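Local coordinates for acyl-CoA dehydrogenase (Geobacillus kaustophilus, PDB 2PG0), which probably catalyses FAD-dependent dehydrogenation at the alpha-beta position of acyl chains, at residues H15-A20 / F71-V76; R22-K27 / N53-P58. All coordinates share one frame; numbering follows the deposited sequence.

Both interactions belong to the N-terminal domain of the acyl-CoA dehydrogenase and share helix 12-28, whose earlier part serves interaction 1 and whose later part serves interaction 2. Along the chain the order is 15-20, 22-27, 53-58, 71-76, which nests interaction 2 inside the loop closed by interaction 1. Their centres lie about 10 Å apart, and each is about 17 Å from the centre of the chain. They also meet directly, with Phe17 CE1 packed 3.6 Å from Phe55 CE1. One helix is thereby packed against both helix 71-84 and the loop following helix 44-52. Both contacts are structural packing away from the FAD-binding residues.

Interaction 1: residues H15-A20 / F71-V76; sequences HMFRAA and FAYSVV
Phe17 of helix 12-28 packs against Tyr73 and Val76 of helix 71-84, and its contacts can be traced outward atom by atom. Its CB lies 3.8 Å from Tyr73 CE1. CG is 3.6 Å from Tyr73 CD1, which stands over the centre of the phenylalanine ring. On one side of the ring, Phe17 CD1 is about equally far from CD1 and CE1 of Tyr73; on the other, Phe17 CD2 approaches Val76 CG1 to 3.5 Å. That methyl sits at the ring edge, near its plane, and also reaches CE2. A chi1 of 174° sets the ring beside its own carbonyl carbon, where its face meets Tyr73. Planes at 75° and centroids 5.0 Å apart define a T-shaped pair with Tyr73 supplying the edge; its OH is hydrogen-bonded to Glu13. Val76 CG1 also touches Arg18 CB at 3.7 Å, while CG2 lies over a face of the guanidinium, which forms salt bridges with Glu79 and Glu80. The axes of the short segments 15-20 and 71-76 cross at -34°, 10.1 Å apart at their closest: near-parallel helix packing within the family's alpha-helical N-terminal domain. Behind it, Val75 touches Ile254 of helix 237-273 and Ile309 of helix 285-313.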
loop_
_atom_site.group_PDB
_atom_site.type_symbol
_atom_site.label_atom_id
_atom_site.label_comp_id
_atom_site.label_asym_id
_atom_site.label_seq_id
_atom_site.Cartn_x
_atom_site.Cartn_y
_atom_site.Cartn_z
ATOM N N HIS A 15 21.513 -31.164 2.762
ATOM C CA HIS A 15 20.656 -31.315 3.932
ATOM C C HIS A 15 21.424 -31.794 5.156
ATOM O O HIS A 15 21.204 -31.280 6.252
ATOM C CB HIS A 15 19.462 -32.227 3.630
ATOM C CG HIS A 15 18.519 -31.653 2.620
ATOM N ND1 HIS A 15 18.112 -32.345 1.498
ATOM C CD2 HIS A 15 17.926 -30.438 2.547
ATOM C CE1 HIS A 15 17.295 -31.586 0.789
ATOM N NE2 HIS A 15 17.165 -30.425 1.403
ATOM N N MET A 16 22.329 -32.757 4.969
ATOM C CA MET A 16 23.193 -33.185 6.078
ATOM C C MET A 16 24.190 -32.090 6.457
ATOM O O MET A 16 24.472 -31.895 7.640
ATOM C CB MET A 16 23.880 -34.550 5.860
ATOM C CG MET A 16 24.112 -35.020 4.436
ATOM S SD MET A 16 24.506 -36.805 4.310
ATOM C CE MET A 16 22.893 -37.568 4.431
ATOM N N PHE A 17 24.692 -31.367 5.457
ATOM C CA PHE A 17 25.571 -30.221 5.708
ATOM C C PHE A 17 24.889 -29.135 6.546
ATOM O O PHE A 17 25.504 -28.598 7.473
ATOM C CB PHE A 17 26.115 -29.626 4.403
ATOM C CG PHE A 17 26.915 -28.366 4.601
ATOM C CD1 PHE A 17 28.251 -28.428 4.989
ATOM C CD2 PHE A 17 26.324 -27.113 4.421
ATOM C CE1 PHE A 17 28.990 -27.260 5.184
ATOM C CE2 PHE A 17 27.060 -25.943 4.616
ATOM C CZ PHE A 17 28.386 -26.015 4.995
ATOM N N ARG A 18 23.640 -28.806 6.205
ATOM C CA ARG A 18 22.877 -27.811 6.956
ATOM C C ARG A 18 22.761 -28.189 8.432
ATOM O O ARG A 18 22.943 -27.343 9.312
ATOM C CB ARG A 18 21.480 -27.595 6.366
ATOM C CG ARG A 18 20.749 -26.394 6.978
ATOM C CD ARG A 18 19.287 -26.338 6.566
ATOM N NE ARG A 18 19.133 -26.104 5.130
ATOM C CZ ARG A 18 19.117 -24.901 4.554
ATOM N NH1 ARG A 18 19.255 -23.798 5.286
ATOM N NH2 ARG A 18 18.964 -24.800 3.237
ATOM N N ALA A 19 22.462 -29.462 8.691
ATOM C CA ALA A 19 22.339 -29.955 10.059
ATOM C C ALA A 19 23.674 -29.857 10.805
ATOM O O ALA A 19 23.704 -29.453 11.972
ATOM C CB ALA A 19 21.812 -31.393 10.068
ATOM N N ALA A 20 24.767 -30.212 10.128
ATOM C CA ALA A 20 26.110 -30.139 10.721
ATOM C C ALA A 20 26.505 -28.691 11.028
ATOM O O ALA A 20 27.053 -28.391 12.098
ATOM C CB ALA A 20 27.143 -30.793 9.806
ATOM N N PHE A 71 27.641 -23.791 -5.295
ATOM C CA PHE A 71 27.013 -22.604 -4.708
ATOM C C PHE A 71 25.906 -22.917 -3.690
ATOM O O PHE A 71 25.611 -22.094 -2.819
ATOM C CB PHE A 71 26.486 -21.691 -5.823
ATOM C CG PHE A 71 25.930 -20.385 -5.331
ATOM C CD1 PHE A 71 26.774 -19.384 -4.848
ATOM C CD2 PHE A 71 24.556 -20.154 -5.355
ATOM C CE1 PHE A 71 26.249 -18.167 -4.382
ATOM C CE2 PHE A 71 24.029 -18.941 -4.897
ATOM C CZ PHE A 71 24.876 -17.952 -4.407
ATOM N N ALA A 72 25.296 -24.095 -3.789
ATOM C CA ALA A 72 24.258 -24.484 -2.829
ATOM C C ALA A 72 24.797 -24.540 -1.395
ATOM O O ALA A 72 24.070 -24.219 -0.447
ATOM C CB ALA A 72 23.608 -25.799 -3.222
ATOM N N TYR A 73 26.067 -24.931 -1.242
ATOM C CA TYR A 73 26.718 -24.883 0.073
ATOM C C TYR A 73 26.771 -23.459 0.611
ATOM O O TYR A 73 26.548 -23.244 1.800
ATOM C CB TYR A 73 28.117 -25.498 0.039
ATOM C CG TYR A 73 28.083 -27.000 0.011
ATOM C CD1 TYR A 73 28.044 -27.735 1.200
ATOM C CD2 TYR A 73 28.076 -27.691 -1.201
ATOM C CE1 TYR A 73 28.009 -29.132 1.180
ATOM C CE2 TYR A 73 28.038 -29.090 -1.233
ATOM C CZ TYR A 73 28.006 -29.798 -0.036
ATOM O OH TYR A 73 27.965 -31.177 -0.054
ATOM N N SER A 74 27.046 -22.490 -0.263
ATOM C CA SER A 74 27.063 -21.081 0.161
ATOM C C SER A 74 25.678 -20.583 0.556
ATOM O O SER A 74 25.544 -19.814 1.510
ATOM C CB SER A 74 27.662 -20.187 -0.923
ATOM O OG SER A 74 29.078 -20.265 -0.903
ATOM N N VAL A 75 24.653 -21.016 -0.180
ATOM C CA VAL A 75 23.268 -20.690 0.165
ATOM C C VAL A 75 22.957 -21.177 1.583
ATOM O O VAL A 75 22.444 -20.423 2.411
ATOM C CB VAL A 75 22.262 -21.287 -0.845
ATOM C CG1 VAL A 75 20.814 -21.024 -0.391
ATOM C CG2 VAL A 75 22.505 -20.704 -2.238
ATOM N N VAL A 76 23.301 -22.435 1.864
ATOM C CA VAL A 76 23.079 -23.006 3.191
ATOM C C VAL A 76 23.801 -22.202 4.280
ATOM O O VAL A 76 23.201 -21.851 5.298
ATOM C CB VAL A 76 23.495 -24.496 3.253
ATOM C CG1 VAL A 76 23.496 -24.989 4.704
ATOM C CG2 VAL A 76 22.543 -25.337 2.394
#

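Interaction 2: residues R22-K27 / N53-P58; sequences RKFLEK and NGFLCP
Phe24 offers a ring face to the edge of Phe55, and the angle between their planes, 62°, together with a centroid separation of 5.2 Å, identifies an edge-to-face pair. The leading atom is Phe55 CE2, which stands 3.7 Å from Phe24 CG and is displaced from the ring centre toward the rim. This offset explains why the same CE2 also comes within 3.9 Å of Phe24 CB: the edge rests over the root of the ring. The CB of Phe24 points toward 53-58, chi1 of 174° turns CG away from the backbone N to lay the ring beside the carbonyl carbon, and the two side chains run past one another in opposite directions.

Asn53 comes to the outer part of the same ring, its ND2 3.6 Å from Phe24 CE1, with amide and ring planes 52° apart. This is a van der Waals contact; the hydrogen bond of ND2 goes to Lys49 O, within helix 44-52. That helix, part of the alpha-helical N-terminal domain, ends in a Schellman motif, in which Gly54 adopts positive phi and two bonds run back into the last turn. Asn53 and Phe55 lie on either side of Gly54 in sequence, and both point CB toward segment 22-27. Within the loop, Asn53 O lies 3.7 Å above the plane of the Phe55 ring, over its centre.

Phe24 also touches Lys49 and Met50 of helix 44-52. With an alanine in its place, Phe55 CE2 would probably lose the face it packs against and Asn53 ND2 its CE1 neighbour, opening a gap beside that helix end. Phe55 forms a second edge-to-face pair with Phe21. Beyond the rings, Asn95 of helix 89-105 is hydrogen-bonded to both Phe55 O and Cys57 N.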
loop_
_atom_site.group_PDB
_atom_site.type_symbol
_atom_site.label_atom_id
_atom_site.label_comp_id
_atom_site.label_asym_id
_atom_site.label_seq_id
_atom_site.Cartn_x
_atom_site.Cartn_y
_atom_site.Cartn_z
ATOM N N ARG A 22 24.398 -26.111 11.401
ATOM C CA ARG A 22 23.530 -25.631 12.481
ATOM C C ARG A 22 24.034 -26.093 13.857
ATOM O O ARG A 22 23.963 -25.344 14.838
ATOM C CB ARG A 22 22.087 -26.084 12.281
ATOM C CG ARG A 22 21.100 -25.409 13.238
ATOM C CD ARG A 22 19.726 -26.050 13.149
ATOM N NE ARG A 22 19.198 -26.059 11.783
ATOM C CZ ARG A 22 18.540 -25.049 11.219
ATOM N NH1 ARG A 22 18.331 -23.920 11.889
ATOM N NH2 ARG A 22 18.098 -25.166 9.976
ATOM N N LYS A 23 24.549 -27.322 13.919
ATOM C CA LYS A 23 25.103 -27.844 15.173
ATOM C C LYS A 23 26.299 -27.010 15.640
ATOM O O LYS A 23 26.421 -26.697 16.826
ATOM C CB LYS A 23 25.496 -29.313 15.032
ATOM C CG LYS A 23 25.850 -29.970 16.363
ATOM C CD LYS A 23 26.010 -31.477 16.218
ATOM C CE LYS A 23 26.168 -32.124 17.590
ATOM N NZ LYS A 23 25.795 -33.573 17.553
ATOM N N PHE A 24 27.167 -26.650 14.699
ATOM C CA PHE A 24 28.289 -25.756 14.970
ATOM C C PHE A 24 27.797 -24.411 15.532
ATOM O O PHE A 24 28.289 -23.937 16.563
ATOM C CB PHE A 24 29.115 -25.558 13.696
ATOM C CG PHE A 24 30.218 -24.550 13.825
ATOM C CD1 PHE A 24 31.453 -24.908 14.369
ATOM C CD2 PHE A 24 30.033 -23.239 13.387
ATOM C CE1 PHE A 24 32.480 -23.973 14.483
ATOM C CE2 PHE A 24 31.056 -22.297 13.497
ATOM C CZ PHE A 24 32.287 -22.663 14.047
ATOM N N LEU A 25 26.815 -23.815 14.861
ATOM C CA LEU A 25 26.293 -22.504 15.260
ATOM C C LEU A 25 25.555 -22.523 16.592
ATOM O O LEU A 25 25.591 -21.545 17.344
ATOM C CB LEU A 25 25.374 -21.934 14.167
ATOM C CG LEU A 25 26.028 -21.635 12.815
ATOM C CD1 LEU A 25 24.961 -21.141 11.834
ATOM C CD2 LEU A 25 27.165 -20.619 12.954
ATOM N N GLU A 26 24.872 -23.628 16.882
ATOM C CA GLU A 26 24.159 -23.763 18.149
ATOM C C GLU A 26 25.099 -23.644 19.350
ATOM O O GLU A 26 24.694 -23.172 20.411
ATOM C CB GLU A 26 23.344 -25.060 18.198
ATOM C CG GLU A 26 21.958 -24.907 17.547
ATOM C CD GLU A 26 21.259 -26.236 17.265
ATOM O OE1 GLU A 26 21.865 -27.307 17.501
ATOM O OE2 GLU A 26 20.090 -26.209 16.796
ATOM N N LYS A 27 26.352 -24.062 19.166
ATOM C CA LYS A 27 27.376 -23.919 20.201
ATOM C C LYS A 27 28.139 -22.589 20.113
ATOM O O LYS A 27 28.341 -21.920 21.129
ATOM C CB LYS A 27 28.363 -25.083 20.137
ATOM C CG LYS A 27 29.493 -24.986 21.166
ATOM C CD LYS A 27 30.382 -26.218 21.175
ATOM C CE LYS A 27 31.234 -26.328 19.916
ATOM N NZ LYS A 27 32.043 -27.588 19.929
ATOM N N ASN A 53 36.836 -25.629 10.338
ATOM C CA ASN A 53 35.724 -26.544 10.132
ATOM C C ASN A 53 35.258 -26.605 8.669
ATOM O O ASN A 53 34.333 -27.350 8.337
ATOM C CB ASN A 53 34.573 -26.190 11.081
ATOM C CG ASN A 53 34.810 -26.685 12.503
ATOM O OD1 ASN A 53 34.529 -27.841 12.824
ATOM N ND2 ASN A 53 35.325 -25.813 13.360
ATOM N N GLY A 54 35.914 -25.828 7.804
ATOM C CA GLY A 54 35.651 -25.844 6.357
ATOM C C GLY A 54 34.489 -24.969 5.901
ATOM O O GLY A 54 33.979 -25.137 4.789
ATOM N N PHE A 55 34.079 -24.023 6.742
ATOM C CA PHE A 55 32.914 -23.186 6.430
ATOM C C PHE A 55 33.274 -21.843 5.788
ATOM O O PHE A 55 32.390 -21.006 5.562
ATOM C CB PHE A 55 32.047 -22.962 7.674
ATOM C CG PHE A 55 31.607 -24.232 8.356
ATOM C CD1 PHE A 55 31.101 -25.305 7.622
ATOM C CD2 PHE A 55 31.684 -24.342 9.740
ATOM C CE1 PHE A 55 30.689 -26.477 8.256
ATOM C CE2 PHE A 55 31.272 -25.503 10.389
ATOM C CZ PHE A 55 30.781 -26.578 9.647
ATOM N N LEU A 56 34.561 -21.635 5.500
ATOM C CA LEU A 56 34.998 -20.447 4.756
ATOM C C LEU A 56 35.455 -20.821 3.359
ATOM O O LEU A 56 36.194 -21.792 3.178
ATOM C CB LEU A 56 36.120 -19.694 5.486
ATOM C CG LEU A 56 35.866 -19.149 6.889
ATOM C CD1 LEU A 56 37.060 -18.335 7.336
ATOM C CD2 LEU A 56 34.580 -18.317 6.957
ATOM N N CYS A 57 35.002 -20.045 2.374
ATOM C CA CYS A 57 35.352 -20.249 0.964
ATOM C C CYS A 57 35.341 -21.722 0.524
ATOM O O CYS A 57 36.306 -22.187 -0.083
ATOM C CB CYS A 57 36.719 -19.626 0.668
ATOM S SG CYS A 57 36.833 -17.889 1.090
ATOM N N PRO A 58 34.245 -22.452 0.800
ATOM C CA PRO A 58 34.268 -23.898 0.536
ATOM C C PRO A 58 34.334 -24.239 -0.961
ATOM O O PRO A 58 34.709 -25.359 -1.330
ATOM C CB PRO A 58 32.957 -24.385 1.159
ATOM C CG PRO A 58 32.056 -23.210 1.094
ATOM C CD PRO A 58 32.937 -22.014 1.329
#